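Local coordinates for tyrosine aminotransferase (Leishmania infantum, PDB 4IX8), which probably catalyses the pyridoxal phosphate-dependent transfer of the amino group of L-tyrosine to 2-oxoglutarate, at residues A355-L358 against G363-M366; Q116-Y121 against E138-T143. All coordinates share one frame; numbering follows the deposited sequence.

Contact 1: A355-L358 against G363-M366; sequences ARLL and GISM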
ATOM      1  N   ALA A 355     -21.440 -29.250   1.436  1.00 50.40           N
ATOM      2  CA  ALA A 355     -22.839 -29.626   1.537  1.00 56.25           C
ATOM      3  C   ALA A 355     -22.929 -30.975   2.227  1.00 53.33           C
ATOM      4  O   ALA A 355     -23.896 -31.234   2.927  1.00 59.12           O
ATOM      5  CB  ALA A 355     -23.495 -29.675   0.157  1.00 51.47           C
ATOM      6  N   ARG A 356     -21.900 -31.800   2.087  1.00 54.24           N
ATOM      7  CA  ARG A 356     -21.913 -33.114   2.720  1.00 68.70           C
ATOM      8  C   ARG A 356     -22.054 -33.004   4.229  1.00 56.73           C
ATOM      9  O   ARG A 356     -22.608 -33.904   4.847  1.00 58.74           O
ATOM     10  CB  ARG A 356     -20.647 -33.924   2.392  1.00 57.48           C
ATOM     11  CG  ARG A 356     -20.533 -34.418   0.941  1.00 75.11           C
ATOM     12  CD  ARG A 356     -19.238 -35.317   0.720  1.00 73.90           C
ATOM     13  NE  ARG A 356     -18.891 -36.001   1.972  1.00 60.68           N
ATOM     14  CZ  ARG A 356     -17.677 -36.072   2.497  1.00 60.58           C
ATOM     15  NH1 ARG A 356     -16.627 -35.587   1.859  1.00 59.37           N
ATOM     16  NH2 ARG A 356     -17.510 -36.667   3.664  1.00 62.39           N
ATOM     17  N   LEU A 357     -21.614 -31.896   4.810  1.00 54.74           N
ATOM     18  CA  LEU A 357     -21.745 -31.685   6.256  1.00 54.84           C
ATOM     19  C   LEU A 357     -23.209 -31.666   6.726  1.00 60.40           C
ATOM     20  O   LEU A 357     -23.493 -31.998   7.878  1.00 57.65           O
ATOM     21  CB  LEU A 357     -21.089 -30.366   6.678  1.00 52.47           C
ATOM     22  CG  LEU A 357     -19.554 -30.332   6.660  1.00 51.90           C
ATOM     23  CD1 LEU A 357     -19.089 -28.939   6.794  1.00 51.55           C
ATOM     24  CD2 LEU A 357     -18.933 -31.210   7.768  1.00 56.38           C
ATOM     25  N   LEU A 358     -24.127 -31.325   5.822  1.00 57.88           N
ATOM     26  CA  LEU A 358     -25.549 -31.237   6.148  1.00 55.93           C
ATOM     27  C   LEU A 358     -26.238 -32.612   6.167  1.00 66.02           C
ATOM     28  O   LEU A 358     -27.341 -32.748   6.703  1.00 63.47           O
ATOM     29  CB  LEU A 358     -26.245 -30.340   5.134  1.00 54.57           C
ATOM     30  CG  LEU A 358     -25.700 -28.916   5.047  1.00 56.08           C
ATOM     31  CD1 LEU A 358     -26.353 -28.141   3.913  1.00 59.86           C
ATOM     32  CD2 LEU A 358     -25.906 -28.178   6.357  1.00 51.15           C
ATOM     33  N   GLY A 363     -24.745 -30.709  13.879  1.00 59.37           N
ATOM     34  CA  GLY A 363     -24.911 -29.383  14.450  1.00 56.79           C
ATOM     35  C   GLY A 363     -24.333 -28.265  13.610  1.00 53.99           C
ATOM     36  O   GLY A 363     -24.077 -27.167  14.124  1.00 53.06           O
ATOM     37  N   ILE A 364     -24.144 -28.545  12.318  1.00 56.40           N
ATOM     38  CA  ILE A 364     -23.628 -27.582  11.342  1.00 51.08           C
ATOM     39  C   ILE A 364     -24.689 -27.266  10.294  1.00 57.35           C
ATOM     40  O   ILE A 364     -25.176 -28.152   9.604  1.00 58.84           O
ATOM     41  CB  ILE A 364     -22.351 -28.093  10.644  1.00 50.96           C
ATOM     42  CG1 ILE A 364     -21.201 -28.097  11.636  1.00 58.67           C
ATOM     43  CG2 ILE A 364     -21.956 -27.195   9.448  1.00 48.77           C
ATOM     44  CD1 ILE A 364     -20.000 -28.824  11.168  1.00 59.60           C
ATOM     45  N   SER A 365     -25.084 -26.003  10.232  1.00 48.77           N
ATOM     46  CA  SER A 365     -25.982 -25.512   9.202  1.00 53.31           C
ATOM     47  C   SER A 365     -25.217 -24.537   8.293  1.00 52.92           C
ATOM     48  O   SER A 365     -24.214 -23.960   8.703  1.00 51.86           O
ATOM     49  CB  SER A 365     -27.178 -24.826   9.868  1.00 48.10           C
ATOM     50  OG  SER A 365     -28.027 -24.258   8.910  1.00 60.55           O
ATOM     51  N   MET A 366     -25.720 -24.272   7.101  1.00 46.63           N
ATOM     52  CA  MET A 366     -25.036 -23.347   6.242  1.00 47.31           C
ATOM     53  C   MET A 366     -25.850 -22.985   5.028  1.00 51.32           C
ATOM     54  O   MET A 366     -26.510 -23.826   4.418  1.00 53.32           O
ATOM     55  CB  MET A 366     -23.691 -23.927   5.806  1.00 50.95           C
ATOM     56  CG  MET A 366     -23.841 -25.235   5.129  1.00 69.61           C
ATOM     57  SD  MET A 366     -22.286 -25.933   4.579  1.00 81.20           S
ATOM     58  CE  MET A 366     -22.179 -25.107   3.026  1.00 75.29           C
TER
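L358 reaches across to M366 and to the backbone between I364 and M366. Its CB leads to CG, which stands anti to the carbonyl carbon (chi1 -59°) and approaches M366 CG at 4.1 Å. From there the chain forks. L358 CD1 rests 4.0 Å from M366 CG, while L358 CD2 goes further in and lies 3.8 Å from the same methylene carbon. CD2 is also the branch that meets the backbone: it comes within 3.3 Å of I364 O, a close van der Waals approach of a methyl to a carbonyl oxygen, and passes 3.9 Å from S365 CA. Both methyls of L358 therefore bear on a single carbon of the methionine, and the two side chains meet at an oblique angle.

The connection from helix 337-355 leads to strand 364-365, an edge strand, within this chain, of the smaller mixed sheet, where S365 is bonded through its backbone to K378 of the neighbouring strand 374-379. This sheet, with helices 337-355 and 425-442 near it, is consistent with the C-terminal small domain of fold-type I aminotransferases. L358 N donates to A355 O at 2.9 Å, so the chain keeps a tight turn just past the helix. Deeper in, L357 and I364 are both buried and turn toward the opposite segment, where L357 CD1 and I364 CG2 approach to 4.3 Å; L357 also packs on V432 and I435 of helix 425-442, and I364 on L377. M366 is bent at chi3 (-85°), and its CE ends 4.5 Å from A355 N, a marginal approach.

Contact 2: Q116-Y121 against E138-T143; sequences QVVSTY and ENVIIT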
ATOM      1  N   GLN A 116      -9.200   4.858 -17.779  1.00 41.10           N
ATOM      2  CA  GLN A 116     -10.167   4.817 -18.872  1.00 49.12           C
ATOM      3  C   GLN A 116     -10.679   3.411 -19.092  1.00 46.04           C
ATOM      4  O   GLN A 116     -11.881   3.197 -19.315  1.00 50.31           O
ATOM      5  CB  GLN A 116      -9.539   5.353 -20.152  1.00 44.59           C
ATOM      6  CG  GLN A 116      -9.570   6.867 -20.174  1.00 52.97           C
ATOM      7  CD  GLN A 116      -8.449   7.485 -20.977  1.00 55.99           C
ATOM      8  OE1 GLN A 116      -7.974   6.913 -21.942  1.00 58.89           O
ATOM      9  NE2 GLN A 116      -7.978   8.651 -20.533  1.00 62.98           N
ATOM     10  N   VAL A 117      -9.762   2.452 -19.004  1.00 41.66           N
ATOM     11  CA  VAL A 117     -10.079   1.044 -19.248  1.00 43.25           C
ATOM     12  C   VAL A 117     -11.001   0.481 -18.160  1.00 39.87           C
ATOM     13  O   VAL A 117     -11.954  -0.225 -18.459  1.00 39.76           O
ATOM     14  CB  VAL A 117      -8.756   0.221 -19.353  1.00 46.46           C
ATOM     15  CG1 VAL A 117      -8.975  -1.222 -19.115  1.00 42.64           C
ATOM     16  CG2 VAL A 117      -8.095   0.436 -20.720  1.00 42.25           C
ATOM     17  N   VAL A 118     -10.713   0.796 -16.903  1.00 36.48           N
ATOM     18  CA  VAL A 118     -11.529   0.318 -15.798  1.00 35.01           C
ATOM     19  C   VAL A 118     -12.941   0.838 -15.924  1.00 35.13           C
ATOM     20  O   VAL A 118     -13.918   0.140 -15.676  1.00 37.13           O
ATOM     21  CB  VAL A 118     -10.946   0.781 -14.484  1.00 33.45           C
ATOM     22  CG1 VAL A 118     -11.963   0.682 -13.379  1.00 41.34           C
ATOM     23  CG2 VAL A 118      -9.703  -0.007 -14.158  1.00 36.38           C
ATOM     24  N   SER A 119     -13.038   2.100 -16.316  1.00 46.73           N
ATOM     25  CA  SER A 119     -14.318   2.748 -16.520  1.00 41.54           C
ATOM     26  C   SER A 119     -15.110   1.999 -17.589  1.00 43.26           C
ATOM     27  O   SER A 119     -16.307   1.753 -17.434  1.00 41.53           O
ATOM     28  CB  SER A 119     -14.123   4.197 -16.951  1.00 50.80           C
ATOM     29  OG  SER A 119     -15.379   4.782 -17.225  1.00 61.42           O
ATOM     30  N   THR A 120     -14.429   1.636 -18.671  1.00 43.85           N
ATOM     31  CA  THR A 120     -15.060   0.910 -19.775  1.00 44.12           C
ATOM     32  C   THR A 120     -15.492  -0.475 -19.328  1.00 41.92           C
ATOM     33  O   THR A 120     -16.571  -0.948 -19.688  1.00 40.74           O
ATOM     34  CB  THR A 120     -14.115   0.755 -20.955  1.00 46.95           C
ATOM     35  OG1 THR A 120     -13.725   2.053 -21.421  1.00 50.11           O
ATOM     36  CG2 THR A 120     -14.775  -0.043 -22.077  1.00 47.70           C
ATOM     37  N   TYR A 121     -14.635  -1.119 -18.538  1.00 42.43           N
ATOM     38  CA  TYR A 121     -14.914  -2.466 -18.017  1.00 38.23           C
ATOM     39  C   TYR A 121     -16.147  -2.515 -17.131  1.00 37.24           C
ATOM     40  O   TYR A 121     -16.983  -3.385 -17.301  1.00 37.80           O
ATOM     41  CB  TYR A 121     -13.692  -2.981 -17.247  1.00 39.71           C
ATOM     42  CG  TYR A 121     -13.910  -4.195 -16.360  1.00 36.29           C
ATOM     43  CD1 TYR A 121     -13.876  -5.496 -16.864  1.00 41.53           C
ATOM     44  CD2 TYR A 121     -14.040  -4.042 -14.998  1.00 34.91           C
ATOM     45  CE1 TYR A 121     -14.052  -6.620 -16.003  1.00 36.55           C
ATOM     46  CE2 TYR A 121     -14.196  -5.119 -14.158  1.00 33.97           C
ATOM     47  CZ  TYR A 121     -14.218  -6.393 -14.646  1.00 37.32           C
ATOM     48  OH  TYR A 121     -14.386  -7.413 -13.741  1.00 40.87           O
ATOM     49  N   GLU A 138     -12.752   9.968 -15.032  1.00 35.85           N
ATOM     50  CA  GLU A 138     -12.356  11.027 -14.109  1.00 42.09           C
ATOM     51  C   GLU A 138     -12.605  10.619 -12.663  1.00 36.31           C
ATOM     52  O   GLU A 138     -11.880  11.063 -11.781  1.00 33.32           O
ATOM     53  CB  GLU A 138     -13.112  12.340 -14.400  1.00 41.94           C
ATOM     54  CG  GLU A 138     -12.689  13.080 -15.688  1.00 52.64           C
ATOM     55  CD  GLU A 138     -13.459  12.678 -16.938  1.00 58.71           C
ATOM     56  OE1 GLU A 138     -14.149  11.638 -16.909  1.00 59.51           O
ATOM     57  OE2 GLU A 138     -13.355  13.417 -17.963  1.00 66.71           O
ATOM     58  N   ASN A 139     -13.562   9.714 -12.440  1.00 35.34           N
ATOM     59  CA  ASN A 139     -13.986   9.293 -11.083  1.00 33.16           C
ATOM     60  C   ASN A 139     -13.462   7.934 -10.657  1.00 35.90           C
ATOM     61  O   ASN A 139     -13.934   7.358  -9.663  1.00 31.02           O
ATOM     62  CB  ASN A 139     -15.516   9.247 -11.007  1.00 34.56           C
ATOM     63  CG  ASN A 139     -16.135  10.610 -11.207  1.00 43.53           C
ATOM     64  OD1 ASN A 139     -15.587  11.608 -10.772  1.00 42.07           O
ATOM     65  ND2 ASN A 139     -17.241  10.663 -11.919  1.00 53.17           N
ATOM     66  N   VAL A 140     -12.476   7.450 -11.404  1.00 31.77           N
ATOM     67  CA  VAL A 140     -11.760   6.230 -11.076  1.00 33.26           C
ATOM     68  C   VAL A 140     -10.417   6.556 -10.441  1.00 32.55           C
ATOM     69  O   VAL A 140      -9.661   7.365 -10.965  1.00 30.53           O
ATOM     70  CB  VAL A 140     -11.466   5.352 -12.351  1.00 32.39           C
ATOM     71  CG1 VAL A 140     -10.656   4.110 -11.973  1.00 31.78           C
ATOM     72  CG2 VAL A 140     -12.736   4.947 -13.040  1.00 31.99           C
ATOM     73  N   ILE A 141     -10.084   5.831  -9.377  1.00 32.55           N
ATOM     74  CA  ILE A 141      -8.782   5.952  -8.757  1.00 32.67           C
ATOM     75  C   ILE A 141      -8.144   4.575  -8.681  1.00 34.43           C
ATOM     76  O   ILE A 141      -8.770   3.618  -8.226  1.00 33.44           O
ATOM     77  CB  ILE A 141      -8.860   6.583  -7.342  1.00 32.34           C
ATOM     78  CG1 ILE A 141      -9.446   7.988  -7.426  1.00 29.50           C
ATOM     79  CG2 ILE A 141      -7.471   6.669  -6.737  1.00 27.72           C
ATOM     80  CD1 ILE A 141      -9.697   8.642  -6.107  1.00 30.68           C
ATOM     81  N   ILE A 142      -6.896   4.484  -9.155  1.00 29.70           N
ATOM     82  CA  ILE A 142      -6.163   3.251  -9.075  1.00 29.06           C
ATOM     83  C   ILE A 142      -5.458   3.236  -7.711  1.00 31.23           C
ATOM     84  O   ILE A 142      -4.858   4.221  -7.297  1.00 34.53           O
ATOM     85  CB  ILE A 142      -5.155   3.107 -10.218  1.00 31.63           C
ATOM     86  CG1 ILE A 142      -5.847   3.295 -11.570  1.00 33.23           C
ATOM     87  CG2 ILE A 142      -4.470   1.732 -10.165  1.00 30.67           C
ATOM     88  CD1 ILE A 142      -7.040   2.373 -11.800  1.00 31.30           C
ATOM     89  N   THR A 143      -5.586   2.112  -7.013  1.00 28.90           N
ATOM     90  CA  THR A 143      -5.156   1.973  -5.625  1.00 28.79           C
ATOM     91  C   THR A 143      -4.244   0.767  -5.436  1.00 30.83           C
ATOM     92  O   THR A 143      -4.248  -0.151  -6.262  1.00 28.77           O
ATOM     93  CB  THR A 143      -6.367   1.812  -4.672  1.00 28.23           C
ATOM     94  OG1 THR A 143      -7.138   0.638  -5.044  1.00 30.81           O
ATOM     95  CG2 THR A 143      -7.266   3.033  -4.712  1.00 25.46           C
TER
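Helix 112-122 packs on the edge of the large mixed sheet that forms the core of the pyridoxal phosphate-binding domain in fold-type I aminotransferases. The strand it meets, 140-143, is an outermost strand of that sheet within the chain and pairs antiparallel with strand 292-297. The helix segment runs steeply across it, the two directions making an angle of 113° with the axes 8.8 Å apart at their closest.

All four residues that touch are buried, and every approach across the interface is between carbon atoms. V118 and V140 each turn toward the opposite segment and carry most of it. In both valines CG1 lies anti to the backbone N (chi1 162° in V118, 177° in V140), and these two branches meet, V118 CG1 to V140 CG1 at 3.9 Å, with V118 CB also near V140 CG1 at 4.2 Å. V118 is in addition flanked by W293 and I295 of strand 292-297, so it sits over two neighbouring strands. The backbone of V140 is tied to the helix side as well, its O accepting a hydrogen bond from R115 NE. S119 adds its methylene, CB lying 4.2 Å from V140 CG2. Two residues further along the strand, on the same face as V140, I142 extends its side chain to the helix, and V118 CG2 lies 4.3 Å from I142 CD1.

How the contacts relate
After the N-terminal helices and strand 70-71, the chain enters helix 112-122. Sixteen residues, which include helix 129-133, separate segments 116-121 and 138-143; contact 2 closes this loop and joins helix 112-122 to an edge of the large sheet. The chain then builds the rest of that sheet and leaves it through helices 304-313, 322-331 and 337-355. Contact 1 closes a much shorter loop of four residues, joining the end of helix 337-355 to an edge of the smaller sheet, probably in the small domain. The contacts follow in series, neither nested nor crossing. The centres of contacts 1 and 2 are about 41 Å apart, on opposite sides of the chain's centre.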